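Local coordinates for xylose isomerase-like TIM barrel domain-containing protein (Sinorhizobium meliloti, PDB 3JU2) that is of unknown function but binds a zinc ion in a barrel resembling that of xylose isomerase, at residues L12-E17 and Q246-F251; I177-V182 and H205-L210. All blocks are in the same frame, centred on the assembly; numbering follows the deposited sequence.

Contact 1: L12-E17 and Q246-F251. With ZN (zinc ion), chain D.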
ATOM      1  N   LEU A  12       0.793 -21.291 -10.988  1.00 33.22           N
ATOM      2  CA  LEU A  12      -0.304 -21.778 -11.852  1.00 37.21           C
ATOM      3  C   LEU A  12      -1.574 -20.926 -11.798  1.00 38.72           C
ATOM      4  O   LEU A  12      -2.497 -21.122 -12.595  1.00 41.86           O
ATOM      5  CB  LEU A  12      -0.637 -23.222 -11.521  1.00 31.13           C
ATOM      6  CG  LEU A  12       0.488 -24.256 -11.630  1.00 37.51           C
ATOM      7  CD1 LEU A  12      -0.054 -25.666 -11.471  1.00 35.99           C
ATOM      8  CD2 LEU A  12       1.302 -24.120 -12.917  1.00 32.62           C
ATOM      9  N   ALA A  13      -1.616 -19.980 -10.861  1.00 34.21           N
ATOM     10  CA  ALA A  13      -2.656 -18.955 -10.867  1.00 30.53           C
ATOM     11  C   ALA A  13      -2.644 -18.146 -12.153  1.00 33.45           C
ATOM     12  O   ALA A  13      -3.683 -17.652 -12.563  1.00 31.76           O
ATOM     13  CB  ALA A  13      -2.530 -18.055  -9.688  1.00 29.44           C
ATOM     14  N   THR A  14      -1.470 -18.035 -12.782  1.00 30.22           N
ATOM     15  CA  THR A  14      -1.271 -17.289 -14.020  1.00 33.14           C
ATOM     16  C   THR A  14      -2.155 -17.815 -15.174  1.00 32.37           C
ATOM     17  O   THR A  14      -2.553 -17.051 -16.039  1.00 31.16           O
ATOM     18  CB  THR A  14       0.213 -17.338 -14.426  1.00 32.36           C
ATOM     19  OG1 THR A  14       0.986 -16.649 -13.419  1.00 36.37           O
ATOM     20  CG2 THR A  14       0.449 -16.689 -15.792  1.00 33.86           C
ATOM     21  N   ILE A  15      -2.400 -19.123 -15.165  1.00 31.54           N
ATOM     22  CA  ILE A  15      -3.299 -19.773 -16.136  1.00 39.84           C
ATOM     23  C   ILE A  15      -4.420 -20.562 -15.434  1.00 35.99           C
ATOM     24  O   ILE A  15      -4.844 -21.625 -15.910  1.00 40.81           O
ATOM     25  CB  ILE A  15      -2.515 -20.633 -17.197  1.00 34.54           C
ATOM     26  CG1 ILE A  15      -1.520 -21.603 -16.528  1.00 37.48           C
ATOM     27  CG2 ILE A  15      -1.868 -19.725 -18.258  1.00 36.66           C
ATOM     28  CD1 ILE A  15      -0.909 -22.642 -17.486  1.00 39.91           C
ATOM     29  N   ARG A  16      -4.912 -20.016 -14.315  1.00 34.18           N
ATOM     30  CA  ARG A  16      -5.896 -20.752 -13.526  0.50 37.66           C
ATOM     31  C   ARG A  16      -7.288 -20.835 -14.166  1.00 37.26           C
ATOM     32  O   ARG A  16      -7.970 -21.849 -13.974  1.00 39.62           O
ATOM     33  CB  ARG A  16      -5.969 -20.276 -12.072  0.50 39.82           C
ATOM     34  CG  ARG A  16      -6.830 -19.048 -11.801  0.50 42.60           C
ATOM     35  CD  ARG A  16      -7.509 -19.137 -10.424  0.50 54.08           C
ATOM     36  NE  ARG A  16      -6.555 -19.283  -9.320  0.50 53.75           N
ATOM     37  CZ  ARG A  16      -6.437 -20.357  -8.537  0.50 54.30           C
ATOM     38  NH1 ARG A  16      -7.212 -21.421  -8.699  0.50 48.71           N
ATOM     39  NH2 ARG A  16      -5.535 -20.359  -7.575  0.50 55.25           N
ATOM     40  N   GLU A  17      -7.682 -19.832 -14.947  1.00 35.61           N
ATOM     41  CA  GLU A  17      -8.980 -19.871 -15.625  1.00 43.03           C
ATOM     42  C   GLU A  17      -8.990 -20.900 -16.742  1.00 43.66           C
ATOM     43  O   GLU A  17     -10.002 -21.560 -16.970  1.00 43.61           O
ATOM     44  CB  GLU A  17      -9.392 -18.491 -16.137  1.00 38.63           C
ATOM     45  CG  GLU A  17      -9.839 -17.510 -15.025  1.00 59.36           C
ATOM     46  CD  GLU A  17     -10.832 -18.094 -14.011  1.00 72.41           C
ATOM     47  OE1 GLU A  17     -11.868 -18.662 -14.430  1.00 80.07           O
ATOM     48  OE2 GLU A  17     -10.582 -17.961 -12.789  1.00 72.17           O
ATOM     49  N   GLN A 246      12.743 -17.362 -10.927  1.00 35.54           N
ATOM     50  CA  GLN A 246      11.763 -16.290 -10.863  1.00 28.70           C
ATOM     51  C   GLN A 246      10.391 -16.880 -11.208  1.00 40.76           C
ATOM     52  O   GLN A 246      10.223 -17.461 -12.278  1.00 35.61           O
ATOM     53  CB  GLN A 246      12.093 -15.191 -11.858  1.00 33.48           C
ATOM     54  CG  GLN A 246      13.415 -14.485 -11.568  1.00 34.66           C
ATOM     55  CD  GLN A 246      13.713 -13.407 -12.544  1.00 36.07           C
ATOM     56  OE1 GLN A 246      12.898 -12.506 -12.782  1.00 41.89           O
ATOM     57  NE2 GLN A 246      14.904 -13.461 -13.116  1.00 42.53           N
ATOM     58  N   GLU A 247       9.427 -16.704 -10.303  1.00 33.76           N
ATOM     59  CA  GLU A 247       8.114 -17.329 -10.402  1.00 39.13           C
ATOM     60  C   GLU A 247       7.041 -16.337 -10.863  1.00 36.71           C
ATOM     61  O   GLU A 247       6.664 -15.409 -10.140  1.00 29.95           O
ATOM     62  CB  GLU A 247       7.764 -17.991  -9.075  1.00 35.29           C
ATOM     63  CG  GLU A 247       6.352 -18.585  -8.947  1.00 34.72           C
ATOM     64  CD  GLU A 247       5.974 -18.891  -7.494  1.00 52.63           C
ATOM     65  OE1 GLU A 247       6.754 -19.599  -6.797  1.00 56.92           O
ATOM     66  OE2 GLU A 247       4.889 -18.430  -7.043  1.00 48.17           O
ATOM     67  N   VAL A 248       6.561 -16.534 -12.088  1.00 34.92           N
ATOM     68  CA  VAL A 248       5.479 -15.721 -12.638  1.00 34.21           C
ATOM     69  C   VAL A 248       4.115 -15.944 -11.964  1.00 33.35           C
ATOM     70  O   VAL A 248       3.498 -17.018 -12.094  1.00 31.51           O
ATOM     71  CB  VAL A 248       5.329 -15.915 -14.158  1.00 38.15           C
ATOM     72  CG1 VAL A 248       4.271 -14.960 -14.708  1.00 27.65           C
ATOM     73  CG2 VAL A 248       6.633 -15.638 -14.855  1.00 34.17           C
ATOM     74  N   GLU A 249       3.635 -14.899 -11.294  1.00 33.49           N
ATOM     75  CA  GLU A 249       2.307 -14.894 -10.659  1.00 33.52           C
ATOM     76  C   GLU A 249       1.475 -13.678 -11.089  1.00 34.55           C
ATOM     77  O   GLU A 249       1.673 -12.537 -10.614  1.00 29.69           O
ATOM     78  CB  GLU A 249       2.440 -14.969  -9.133  1.00 31.84           C
ATOM     79  CG  GLU A 249       1.097 -15.154  -8.403  1.00 33.07           C
ATOM     80  CD  GLU A 249       1.264 -15.186  -6.905  1.00 43.81           C
ATOM     81  OE1 GLU A 249       2.089 -14.401  -6.409  1.00 43.42           O
ATOM     82  OE2 GLU A 249       0.592 -15.992  -6.225  1.00 41.70           O
ATOM     83  N   ILE A 250       0.554 -13.916 -12.019  1.00 31.50           N
ATOM     84  CA  ILE A 250      -0.252 -12.858 -12.610  1.00 33.99           C
ATOM     85  C   ILE A 250      -1.732 -13.173 -12.347  1.00 38.14           C
ATOM     86  O   ILE A 250      -2.180 -14.261 -12.680  1.00 35.44           O
ATOM     87  CB  ILE A 250      -0.019 -12.765 -14.148  1.00 36.00           C
ATOM     88  CG1 ILE A 250       1.425 -12.314 -14.452  1.00 36.10           C
ATOM     89  CG2 ILE A 250      -1.000 -11.779 -14.776  1.00 30.45           C
ATOM     90  CD1 ILE A 250       1.809 -12.486 -15.896  1.00 36.93           C
ATOM     91  N   PHE A 251      -2.462 -12.256 -11.709  1.00 37.84           N
ATOM     92  CA  PHE A 251      -3.931 -12.380 -11.645  1.00 35.45           C
ATOM     93  C   PHE A 251      -4.444 -11.318 -12.581  1.00 35.71           C
ATOM     94  O   PHE A 251      -4.268 -10.108 -12.318  1.00 29.72           O
ATOM     95  CB  PHE A 251      -4.511 -12.140 -10.240  1.00 38.50           C
ATOM     96  CG  PHE A 251      -3.821 -12.903  -9.123  1.00 38.52           C
ATOM     97  CD1 PHE A 251      -3.316 -14.185  -9.309  1.00 34.79           C
ATOM     98  CD2 PHE A 251      -3.747 -12.343  -7.855  1.00 41.99           C
ATOM     99  CE1 PHE A 251      -2.685 -14.877  -8.256  1.00 39.22           C
ATOM    100  CE2 PHE A 251      -3.126 -13.028  -6.797  1.00 44.09           C
ATOM    101  CZ  PHE A 251      -2.601 -14.301  -7.005  1.00 39.65           C
TER
HETATM  102 ZN    ZN D 285       3.342 -13.695  -4.907  0.50 37.33          ZN
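The hydroxyl of T14 docks against the main chain of 248-250, where its OG1 meets two backbone groups on either side of E249 in the chain, V248 O and I250 N. I250 N donates to OG1 at 3.1 Å with an N-H...O angle of 153°, and V248 O lies 2.9 Å from the same OG1. N11 O, just ahead of the segment, is also within hydrogen-bonding reach of OG1. The chi1 of T14 (-65°) sets OG1 opposite its own carbonyl carbon and turns it to the strand end, with V248 CG1 3.9 Å from the oxygen. The backbone takes part too: T14 CA approaches I250 O at 3.4 Å in a CA-H...O contact; this buried oxygen has no hydrogen-bond partner in the model.

One residue earlier, the methyl of A13 comes to the rim of the F251 ring, near its plane, with CB 3.5 Å from CE1. The CB of F251 points away from 12-17, but a chi1 of -49° brings the ring back to the methyl. R220 forms a cation-pi contact with this ring and also hydrogen-bonds E249 O, while W257 NE1 donates to A13 O.

E249 lies between the two residues that T14 OG1 meets. Its side chain, extended beyond CG, carries OE1 to the zinc at 2.1 Å, while OE2 stays 3.8 Å from the metal, a one-oxygen mode of binding. E143, D178 and H205 complete the site. The loop after the first barrel strand thus packs on the end of the last one, at the closure of an eight-stranded TIM barrel, beside a zinc centre at the carboxyl ends of its strands, as in xylose isomerase-like proteins.

Contact 2: I177-V182 and H205-L210. With ZN (zinc ion), chain D.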
ATOM      1  N   ILE A 177       9.522 -12.977  -1.756  1.00 26.38           N
ATOM      2  CA  ILE A 177       9.524 -11.611  -2.213  1.00 27.41           C
ATOM      3  C   ILE A 177       8.770 -11.524  -3.543  1.00 34.04           C
ATOM      4  O   ILE A 177       9.285 -11.948  -4.578  1.00 30.72           O
ATOM      5  CB  ILE A 177      10.963 -11.040  -2.376  1.00 25.34           C
ATOM      6  CG1 ILE A 177      11.742 -11.159  -1.055  1.00 34.94           C
ATOM      7  CG2 ILE A 177      10.928  -9.592  -2.904  1.00 28.99           C
ATOM      8  CD1 ILE A 177      13.208 -10.779  -1.178  1.00 35.13           C
ATOM      9  N   ASP A 178       7.555 -10.979  -3.493  1.00 31.02           N
ATOM     10  CA  ASP A 178       6.739 -10.732  -4.707  1.00 27.77           C
ATOM     11  C   ASP A 178       6.821  -9.265  -5.074  1.00 28.58           C
ATOM     12  O   ASP A 178       6.414  -8.379  -4.293  1.00 27.81           O
ATOM     13  CB  ASP A 178       5.284 -11.162  -4.454  1.00 29.39           C
ATOM     14  CG  ASP A 178       4.375 -11.116  -5.737  1.00 31.39           C
ATOM     15  OD1 ASP A 178       4.595 -10.350  -6.692  1.00 31.81           O
ATOM     16  OD2 ASP A 178       3.416 -11.914  -5.777  1.00 33.73           O
ATOM     17  N   VAL A 179       7.321  -8.978  -6.273  1.00 26.88           N
ATOM     18  CA  VAL A 179       7.483  -7.595  -6.723  1.00 29.29           C
ATOM     19  C   VAL A 179       6.184  -6.760  -6.655  1.00 28.67           C
ATOM     20  O   VAL A 179       6.241  -5.558  -6.412  1.00 24.53           O
ATOM     21  CB  VAL A 179       8.131  -7.504  -8.142  1.00 28.85           C
ATOM     22  CG1 VAL A 179       9.512  -8.202  -8.155  1.00 30.64           C
ATOM     23  CG2 VAL A 179       7.188  -8.069  -9.265  1.00 28.25           C
ATOM     24  N   TYR A 180       5.024  -7.407  -6.842  1.00 27.11           N
ATOM     25  CA  TYR A 180       3.732  -6.708  -6.814  1.00 29.65           C
ATOM     26  C   TYR A 180       3.499  -6.117  -5.425  1.00 25.49           C
ATOM     27  O   TYR A 180       3.020  -4.995  -5.295  1.00 26.10           O
ATOM     28  CB  TYR A 180       2.577  -7.648  -7.165  1.00 26.62           C
ATOM     29  CG  TYR A 180       1.364  -6.908  -7.674  1.00 33.08           C
ATOM     30  CD1 TYR A 180       1.371  -6.343  -8.947  1.00 28.80           C
ATOM     31  CD2 TYR A 180       0.212  -6.767  -6.881  1.00 25.89           C
ATOM     32  CE1 TYR A 180       0.257  -5.638  -9.430  1.00 27.54           C
ATOM     33  CE2 TYR A 180      -0.928  -6.083  -7.361  1.00 26.69           C
ATOM     34  CZ  TYR A 180      -0.892  -5.531  -8.643  1.00 26.94           C
ATOM     35  OH  TYR A 180      -1.981  -4.851  -9.130  1.00 30.38           O
ATOM     36  N   HIS A 181       3.882  -6.885  -4.418  1.00 24.22           N
ATOM     37  CA  HIS A 181       3.664  -6.509  -3.030  1.00 29.37           C
ATOM     38  C   HIS A 181       4.672  -5.512  -2.447  1.00 29.66           C
ATOM     39  O   HIS A 181       4.329  -4.766  -1.538  1.00 26.85           O
ATOM     40  CB  HIS A 181       3.589  -7.780  -2.199  1.00 25.40           C
ATOM     41  CG  HIS A 181       2.480  -8.695  -2.617  1.00 32.04           C
ATOM     42  ND1 HIS A 181       1.232  -8.231  -2.994  1.00 27.31           N
ATOM     43  CD2 HIS A 181       2.422 -10.043  -2.699  1.00 31.17           C
ATOM     44  CE1 HIS A 181       0.460  -9.262  -3.298  1.00 31.53           C
ATOM     45  NE2 HIS A 181       1.161 -10.369  -3.127  1.00 28.75           N
ATOM     46  N   VAL A 182       5.899  -5.481  -2.987  1.00 30.54           N
ATOM     47  CA  VAL A 182       7.022  -4.769  -2.326  1.00 29.72           C
ATOM     48  C   VAL A 182       7.711  -3.694  -3.158  1.00 33.64           C
ATOM     49  O   VAL A 182       8.489  -2.907  -2.602  1.00 25.84           O
ATOM     50  CB  VAL A 182       8.117  -5.753  -1.837  1.00 30.27           C
ATOM     51  CG1 VAL A 182       7.545  -6.843  -0.956  1.00 28.64           C
ATOM     52  CG2 VAL A 182       8.855  -6.384  -3.046  1.00 25.33           C
ATOM     53  N   HIS A 205       8.791 -13.711  -6.733  1.00 30.30           N
ATOM     54  CA  HIS A 205       7.628 -13.736  -7.646  1.00 34.90           C
ATOM     55  C   HIS A 205       7.646 -12.517  -8.519  1.00 32.64           C
ATOM     56  O   HIS A 205       7.937 -11.405  -8.054  1.00 29.04           O
ATOM     57  CB  HIS A 205       6.292 -13.796  -6.908  1.00 32.40           C
ATOM     58  CG  HIS A 205       6.123 -14.997  -6.033  1.00 39.81           C
ATOM     59  ND1 HIS A 205       4.955 -15.245  -5.348  1.00 43.06           N
ATOM     60  CD2 HIS A 205       6.960 -16.016  -5.725  1.00 41.24           C
ATOM     61  CE1 HIS A 205       5.084 -16.354  -4.643  1.00 46.62           C
ATOM     62  NE2 HIS A 205       6.291 -16.842  -4.854  1.00 42.16           N
ATOM     63  N   ILE A 206       7.304 -12.711  -9.777  1.00 30.15           N
ATOM     64  CA  ILE A 206       7.354 -11.655 -10.746  1.00 28.44           C
ATOM     65  C   ILE A 206       6.054 -11.441 -11.517  1.00 29.49           C
ATOM     66  O   ILE A 206       5.265 -12.312 -11.613  1.00 28.52           O
ATOM     67  CB  ILE A 206       8.563 -11.787 -11.672  1.00 31.41           C
ATOM     68  CG1 ILE A 206       8.602 -13.159 -12.318  1.00 36.63           C
ATOM     69  CG2 ILE A 206       9.815 -11.601 -10.909  1.00 34.20           C
ATOM     70  CD1 ILE A 206       9.377 -13.208 -13.592  1.00 34.71           C
ATOM     71  N   CYS A 207       5.906 -10.245 -12.050  1.00 32.49           N
ATOM     72  CA  CYS A 207       4.709  -9.682 -12.634  1.00 31.39           C
ATOM     73  C   CYS A 207       4.969  -8.197 -12.718  1.00 32.74           C
ATOM     74  O   CYS A 207       6.072  -7.803 -12.585  1.00 38.50           O
ATOM     75  CB  CYS A 207       3.472  -9.987 -11.815  1.00 33.11           C
ATOM     76  SG  CYS A 207       3.471  -9.411 -10.185  1.00 33.77           S
ATOM     77  N   ASP A 208       3.972  -7.373 -12.943  1.00 27.43           N
ATOM     78  CA  ASP A 208       4.199  -5.957 -13.064  1.00 28.83           C
ATOM     79  C   ASP A 208       3.056  -5.153 -12.501  1.00 28.85           C
ATOM     80  O   ASP A 208       1.973  -5.622 -12.376  1.00 32.07           O
ATOM     81  CB  ASP A 208       4.464  -5.558 -14.510  1.00 30.59           C
ATOM     82  CG  ASP A 208       5.550  -4.504 -14.659  1.00 35.01           C
ATOM     83  OD1 ASP A 208       6.155  -4.465 -15.713  1.00 35.26           O
ATOM     84  OD2 ASP A 208       5.781  -3.713 -13.766  1.00 31.51           O
ATOM     85  N   TRP A 209       3.357  -3.930 -12.155  1.00 25.93           N
ATOM     86  CA  TRP A 209       2.385  -2.975 -11.646  1.00 29.29           C
ATOM     87  C   TRP A 209       1.961  -2.092 -12.816  1.00 26.71           C
ATOM     88  O   TRP A 209       2.730  -1.260 -13.320  1.00 26.98           O
ATOM     89  CB  TRP A 209       2.996  -2.101 -10.525  1.00 30.56           C
ATOM     90  CG  TRP A 209       1.991  -1.176  -9.913  1.00 27.39           C
ATOM     91  CD1 TRP A 209       1.664   0.078 -10.337  1.00 27.79           C
ATOM     92  CD2 TRP A 209       1.141  -1.458  -8.790  1.00 27.62           C
ATOM     93  NE1 TRP A 209       0.669   0.600  -9.544  1.00 29.30           N
ATOM     94  CE2 TRP A 209       0.331  -0.318  -8.587  1.00 27.80           C
ATOM     95  CE3 TRP A 209       0.984  -2.565  -7.945  1.00 27.21           C
ATOM     96  CZ2 TRP A 209      -0.631  -0.234  -7.547  1.00 35.26           C
ATOM     97  CZ3 TRP A 209       0.033  -2.491  -6.905  1.00 29.02           C
ATOM     98  CH2 TRP A 209      -0.771  -1.333  -6.732  1.00 32.65           C
ATOM     99  N   LEU A 210       0.704  -2.232 -13.207  1.00 28.40           N
ATOM    100  CA  LEU A 210       0.178  -1.458 -14.327  1.00 30.51           C
ATOM    101  C   LEU A 210      -0.148  -0.022 -13.960  1.00 34.89           C
ATOM    102  O   LEU A 210      -0.527   0.290 -12.808  1.00 33.01           O
ATOM    103  CB  LEU A 210      -1.060  -2.155 -14.904  1.00 32.91           C
ATOM    104  CG  LEU A 210      -0.785  -3.557 -15.440  1.00 32.76           C
ATOM    105  CD1 LEU A 210      -2.081  -4.243 -15.917  1.00 33.16           C
ATOM    106  CD2 LEU A 210       0.264  -3.512 -16.583  1.00 33.16           C
TER
HETATM  107 ZN    ZN D 285       3.342 -13.695  -4.907  0.50 37.33          ZN
HETATM  108  O   HOH W   1      -1.344  -3.636 -11.620  1.00 29.41           O
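D178 and H205 face each other as a parallel beta bridge and send their side chains to one zinc ion, D178 OD2 at 2.0 Å and H205 ND1 at 2.3 Å. The two side chains cross at about a right angle, with carboxylate and imidazole planes 60° apart, and the CG of D178 rests 3.5 Å from H205 CB. With its CG anti to the backbone N, D178 divides its work between two oxygens: OD2 holds the metal, and OD1 accepts from Y180 N as the N-cap of helix 179-182, met from above the carboxylate plane. Backbone bonds from H205 N to I177 O and from V179 N to H205 O frame the bridge.

Beyond the sheet the side chains of the helix turn lean on 207-209. C207 SG sits 3.6 Å from Y180 CB and oblique to the phenol ring, while V179 CG2 lies against C207 O. A chi1 of -157° swings the Y180 ring out to W209, whose CE3 stands 3.5 Å above one ring face near the rim; the two ring planes are 36° apart. D208 O and a water lie at the edge of the phenol. That water bonds Y180 OH and accepts from L210 N, tying the far end of the ring to the loop.

Strand 246-248 flanks 205-206 on the other side through I206, V179 packs on helix 230-239, and W209 meets the rings of H146 and W183 and touches A151 of the second subunit.

Both contacts are buried, lie at the carboxyl ends of barrel strands and share the zinc, to which contact 1 gives one ligand and contact 2 two. They are joined directly: strands 201-206 and 246-248 are sheet neighbours, with I206 N near enough to E247 O for a probable hydrogen bond, and E249 OE1 is close to D178 OD2 because both bind the metal. Contact 1 lacks a beta bridge and joins a threonine hydroxyl to backbone, with one alanine methyl at a phenylalanine ring edge; contact 2 is a true strand pairing continued by an aromatic and sulfur cluster, burying nearly twice the surface. Contact 2 alone reaches the second subunit.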